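Local coordinates for putative retaining b-glycosidase (PDB 5A95), which probably hydrolyses mixed-linkage beta-1,3-1,4-glucans as a retaining glycoside hydrolase of family 5, subfamily 26, at residues G98-I102 with I135-L139; V264-K268 with R315-Y319. The protein carries 1 engineered substitution. All blocks are in the same frame, centred on the assembly; numbering follows the deposited sequence.

Interaction 1 of 2, residues G98-I102 with I135-L139; sequences GVNTI and IYLIL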
loop_
_atom_site.group_PDB
_atom_site.type_symbol
_atom_site.label_atom_id
_atom_site.label_comp_id
_atom_site.label_asym_id
_atom_site.label_seq_id
_atom_site.Cartn_x
_atom_site.Cartn_y
_atom_site.Cartn_z
ATOM N N GLY A 98 18.785 -30.832 23.784
ATOM C CA GLY A 98 17.656 -30.870 24.700
ATOM C C GLY A 98 16.459 -30.077 24.249
ATOM O O GLY A 98 15.550 -29.869 25.020
ATOM N N VAL A 99 16.446 -29.617 23.001
ATOM C CA VAL A 99 15.354 -28.745 22.594
ATOM C C VAL A 99 14.064 -29.505 22.332
ATOM O O VAL A 99 14.094 -30.647 21.878
ATOM C CB VAL A 99 15.654 -27.911 21.334
ATOM C CG1 VAL A 99 17.025 -27.241 21.401
ATOM C CG2 VAL A 99 15.475 -28.693 20.044
ATOM N N ASN A 100 12.922 -28.852 22.576
ATOM C CA ASN A 100 11.660 -29.348 22.091
ATOM C C ASN A 100 11.042 -28.398 21.059
ATOM O O ASN A 100 9.948 -28.667 20.570
ATOM C CB ASN A 100 10.684 -29.669 23.223
ATOM C CG ASN A 100 10.238 -28.441 24.006
ATOM O OD1 ASN A 100 10.302 -27.334 23.535
ATOM N ND2 ASN A 100 9.742 -28.653 25.205
ATOM N N THR A 101 11.745 -27.304 20.718
ATOM C CA THR A 101 11.223 -26.234 19.864
ATOM C C THR A 101 12.328 -25.595 19.056
ATOM O O THR A 101 13.418 -25.348 19.570
ATOM C CB THR A 101 10.572 -25.129 20.746
ATOM O OG1 THR A 101 9.516 -25.686 21.518
ATOM C CG2 THR A 101 9.983 -24.016 19.900
ATOM N N ILE A 102 12.031 -25.299 17.795
ATOM C CA ILE A 102 12.859 -24.439 16.978
ATOM C C ILE A 102 12.012 -23.274 16.478
ATOM O O ILE A 102 10.884 -23.482 16.005
ATOM C CB ILE A 102 13.448 -25.204 15.785
ATOM C CG1 ILE A 102 14.442 -26.240 16.306
ATOM C CG2 ILE A 102 14.156 -24.258 14.813
ATOM C CD1 ILE A 102 15.000 -27.183 15.265
ATOM N N ILE A 135 9.562 -32.601 17.850
ATOM C CA ILE A 135 9.713 -31.220 18.310
ATOM C C ILE A 135 8.788 -30.282 17.535
ATOM O O ILE A 135 8.175 -30.661 16.540
ATOM C CB ILE A 135 11.163 -30.759 18.232
ATOM C CG1 ILE A 135 11.608 -30.622 16.786
ATOM C CG2 ILE A 135 12.012 -31.718 19.076
ATOM C CD1 ILE A 135 12.966 -30.027 16.610
ATOM N N TYR A 136 8.654 -29.080 18.068
ATOM C CA TYR A 136 7.672 -28.119 17.574
ATOM C C TYR A 136 8.321 -26.895 16.923
ATOM O O TYR A 136 9.474 -26.593 17.199
ATOM C CB TYR A 136 6.809 -27.648 18.743
ATOM C CG TYR A 136 5.934 -28.746 19.300
ATOM C CD1 TYR A 136 4.687 -28.990 18.752
ATOM C CD2 TYR A 136 6.371 -29.564 20.349
ATOM C CE1 TYR A 136 3.877 -30.006 19.225
ATOM C CE2 TYR A 136 5.577 -30.603 20.818
ATOM C CZ TYR A 136 4.331 -30.812 20.271
ATOM O OH TYR A 136 3.533 -31.805 20.771
ATOM N N LEU A 137 7.568 -26.216 16.063
ATOM C CA LEU A 137 8.039 -25.009 15.415
ATOM C C LEU A 137 7.258 -23.794 15.883
ATOM O O LEU A 137 6.037 -23.835 16.021
ATOM C CB LEU A 137 7.897 -25.127 13.897
ATOM C CG LEU A 137 8.756 -26.228 13.274
ATOM C CD1 LEU A 137 8.348 -26.411 11.820
ATOM C CD2 LEU A 137 10.238 -25.887 13.362
ATOM N N ILE A 138 7.992 -22.696 16.039
ATOM C CA ILE A 138 7.442 -21.351 16.117
ATOM C C ILE A 138 7.773 -20.677 14.790
ATOM O O ILE A 138 8.946 -20.567 14.440
ATOM C CB ILE A 138 8.048 -20.560 17.286
ATOM C CG1 ILE A 138 7.752 -21.240 18.633
ATOM C CG2 ILE A 138 7.561 -19.106 17.241
ATOM C CD1 ILE A 138 8.373 -20.544 19.812
ATOM N N LEU A 139 6.758 -20.212 14.060
ATOM C CA LEU A 139 6.995 -19.476 12.843
ATOM C C LEU A 139 6.895 -18.003 13.166
ATOM O O LEU A 139 5.872 -17.531 13.672
ATOM C CB LEU A 139 5.988 -19.855 11.757
ATOM C CG LEU A 139 5.960 -21.330 11.373
ATOM C CD1 LEU A 139 4.970 -21.584 10.241
ATOM C CD2 LEU A 139 7.339 -21.876 11.031
#
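Ile135 has CG1 between its backbone N and carbonyl carbon (chi1 69°), and its extended chain carries CD1 to Ile102. CG1 of Ile102 instead lies beside its own backbone N, with CG2 anti to that N (chi1 -67°). The two methyl tips meet at 3.7 Å, Ile102 CD1 to Ile135 CD1. The branch methyl of Ile135 lies along the backbone instead, with CG2 3.7 Å from Val99 O. On the other sheet face, Thr101 CG2 touches Ile138 CG1 at 3.8 Å.

The backbones pair as parallel strands. Tyr136 bridges the residues flanking Thr101: its N donates to Asn100 O at 2.8 Å, and its O accepts Ile102 N at 2.9 Å. Ile138 N donates to Ile102 O at 3.0 Å. Tyr136 O and Ile102 O also receive CA-H contacts from Thr101 and Leu137. Thr101 OG1 donates to Asn100 OD1, which also accepts Arg69 N. Asn100 O lies near the plane of the Tyr136 ring, at its edge, and the tyrosine hydroxyl bonds Ser49 O.

This is the start of two neighbouring strands of the (beta/alpha)8 barrel. Ile102, Ile135 and Leu137 pack under helices 87-96 and 116-133. Thr101 and Ile138 lie on the inner face, with Val183 of the next strand against Ile138.

Interaction 2 of 2, residues V264-K268 with R315-Y319; sequences VKNDK and RIVKY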
loop_
_atom_site.group_PDB
_atom_site.type_symbol
_atom_site.label_atom_id
_atom_site.label_comp_id
_atom_site.label_asym_id
_atom_site.label_seq_id
_atom_site.Cartn_x
_atom_site.Cartn_y
_atom_site.Cartn_z
ATOM N N VAL A 264 22.132 -0.931 40.457
ATOM C CA VAL A 264 22.917 -1.933 41.123
ATOM C C VAL A 264 22.524 -3.302 40.562
ATOM O O VAL A 264 21.362 -3.728 40.661
ATOM C CB VAL A 264 22.705 -1.914 42.654
ATOM C CG1 VAL A 264 23.480 -3.054 43.316
ATOM C CG2 VAL A 264 23.145 -0.576 43.245
ATOM N N LYS A 265 23.498 -3.991 39.972
ATOM C CA LYS A 265 23.277 -5.290 39.365
ATOM C C LYS A 265 23.305 -6.371 40.437
ATOM O O LYS A 265 24.350 -6.680 41.023
ATOM C CB LYS A 265 24.335 -5.588 38.314
ATOM C CG LYS A 265 24.253 -4.713 37.073
ATOM C CD LYS A 265 25.209 -5.227 35.988
ATOM C CE LYS A 265 25.017 -4.537 34.638
ATOM N NZ LYS A 265 25.653 -3.209 34.711
ATOM N N ASN A 266 22.123 -6.943 40.674
ATOM C CA ASN A 266 21.933 -8.090 41.550
ATOM C C ASN A 266 20.674 -8.803 41.105
ATOM O O ASN A 266 19.976 -8.337 40.204
ATOM C CB ASN A 266 21.924 -7.697 43.031
ATOM C CG ASN A 266 20.772 -6.779 43.404
ATOM O OD1 ASN A 266 19.734 -6.783 42.771
ATOM N ND2 ASN A 266 20.976 -5.975 44.434
ATOM N N ASP A 267 20.382 -9.952 41.704
ATOM C CA ASP A 267 19.198 -10.706 41.301
ATOM C C ASP A 267 17.915 -9.933 41.545
ATOM O O ASP A 267 17.074 -9.862 40.658
ATOM C CB ASP A 267 19.116 -12.035 42.034
ATOM C CG ASP A 267 20.082 -13.073 41.518
ATOM O OD1 ASP A 267 21.025 -12.748 40.769
ATOM O OD2 ASP A 267 19.907 -14.226 41.916
ATOM N N LYS A 268 17.765 -9.342 42.733
ATOM C CA LYS A 268 16.512 -8.682 43.098
ATOM C C LYS A 268 16.156 -7.607 42.080
ATOM O O LYS A 268 15.015 -7.473 41.642
ATOM C CB LYS A 268 16.650 -8.008 44.468
ATOM C CG LYS A 268 15.489 -7.126 44.866
ATOM C CD LYS A 268 15.687 -6.482 46.224
ATOM C CE LYS A 268 14.532 -5.556 46.552
ATOM N NZ LYS A 268 14.662 -4.954 47.884
ATOM N N ARG A 315 20.671 -15.788 35.921
ATOM C CA ARG A 315 19.571 -14.926 36.354
ATOM C C ARG A 315 18.313 -15.118 35.521
ATOM O O ARG A 315 17.224 -15.317 36.072
ATOM C CB ARG A 315 19.946 -13.463 36.302
ATOM C CG ARG A 315 20.821 -13.006 37.394
ATOM C CD ARG A 315 20.783 -11.490 37.538
ATOM N NE ARG A 315 21.782 -11.221 38.530
ATOM C CZ ARG A 315 22.928 -10.589 38.330
ATOM N NH1 ARG A 315 23.220 -10.133 37.155
ATOM N NH2 ARG A 315 23.766 -10.432 39.348
ATOM N N ILE A 316 18.443 -15.046 34.202
ATOM C CA ILE A 316 17.270 -15.148 33.350
ATOM C C ILE A 316 16.647 -16.549 33.418
ATOM O O ILE A 316 15.427 -16.704 33.405
ATOM C CB ILE A 316 17.565 -14.685 31.906
ATOM C CG1 ILE A 316 16.285 -14.460 31.108
ATOM C CG2 ILE A 316 18.449 -15.654 31.127
ATOM C CD1 ILE A 316 15.374 -13.406 31.650
ATOM N N VAL A 317 17.484 -17.585 33.536
ATOM C CA VAL A 317 16.969 -18.930 33.679
ATOM C C VAL A 317 16.226 -19.120 35.018
ATOM O O VAL A 317 15.140 -19.682 35.047
ATOM C CB VAL A 317 18.096 -19.964 33.489
ATOM C CG1 VAL A 317 17.686 -21.348 33.938
ATOM C CG2 VAL A 317 18.502 -19.992 32.021
ATOM N N LYS A 318 16.807 -18.633 36.106
ATOM C CA LYS A 318 16.162 -18.709 37.421
ATOM C C LYS A 318 14.817 -17.997 37.379
ATOM O O LYS A 318 13.817 -18.500 37.867
ATOM C CB LYS A 318 17.073 -18.086 38.491
ATOM C CG LYS A 318 16.504 -18.080 39.901
ATOM C CD LYS A 318 17.590 -17.879 40.962
ATOM C CE LYS A 318 17.058 -18.153 42.368
ATOM N NZ LYS A 318 16.914 -16.882 43.087
ATOM N N TYR A 319 14.802 -16.811 36.796
ATOM C CA TYR A 319 13.571 -16.032 36.695
ATOM C C TYR A 319 12.523 -16.740 35.831
ATOM O O TYR A 319 11.361 -16.888 36.251
ATOM C CB TYR A 319 13.877 -14.626 36.163
ATOM C CG TYR A 319 12.673 -13.764 36.075
ATOM C CD1 TYR A 319 12.143 -13.205 37.223
ATOM C CD2 TYR A 319 12.032 -13.552 34.862
ATOM C CE1 TYR A 319 10.980 -12.458 37.174
ATOM C CE2 TYR A 319 10.860 -12.812 34.798
ATOM C CZ TYR A 319 10.356 -12.242 35.950
ATOM O OH TYR A 319 9.207 -11.541 35.874
#
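Asp267 and Arg315 form the salt bridge of this surface contact. Arg315 NE donates to Asp267 OD1 at 2.8 Å, with an N-H...O angle of 156°. The oxygen lies close to the guanidinium plane, at its NE edge. It is met on its anti side, and the carboxylate stands 86° from the guanidinium, so this is a single-point bridge and not a two-pronged one. Arg315 reaches it with a chain extended from CG to NE, its CG set beside the backbone N (chi1 -76°).

A second charge pairing is looser. Asp267 OD2 and Lys318 NZ are 4.2 Å apart, beyond a salt bridge. The lysine chain bends at its last torsion and crosses the aspartate at about a right angle.

The remaining contacts are van der Waals. Arg315 CG lies 3.4 Å from Asp267 OD1. The backbone of Asn266 lies over one guanidinium face, and Asn266 CA is 3.7 Å from Arg315 NH2. Phe270 and Trp274 of helix 267-279 also touch the Arg315 side chain.

Asn266 is the N-cap of that helix, its OD1 accepting Asn269 N. Asp267 is the first helical residue, where a negative charge should suit the helix dipole. Two positive groups of helix 312-323 face it, one bonded and one nearby, which would probably keep Asp267 ionised. The contact thus ties one helix start to its neighbour by charge.

How the interactions relate
The two contacts belong to one (beta/alpha)8 barrel but to different layers of it. Their centres are 26 Å apart, the nearest atoms are about 12 Å apart, and they do not touch. Interaction 1 comes first along the chain and closes before interaction 2 opens. It joins strands 101-106 and 136-144 in the buried sheet, about 10 Å from the chain centre. Interaction 2 joins helices 267-279 and 312-323 in the outer layer, about 23 Å from it. These helices lead into strands 287-289 and 326-329. Strand 326-329 pairs with 65-72, which pairs with 101-106, so the barrel sheet connects the two regions.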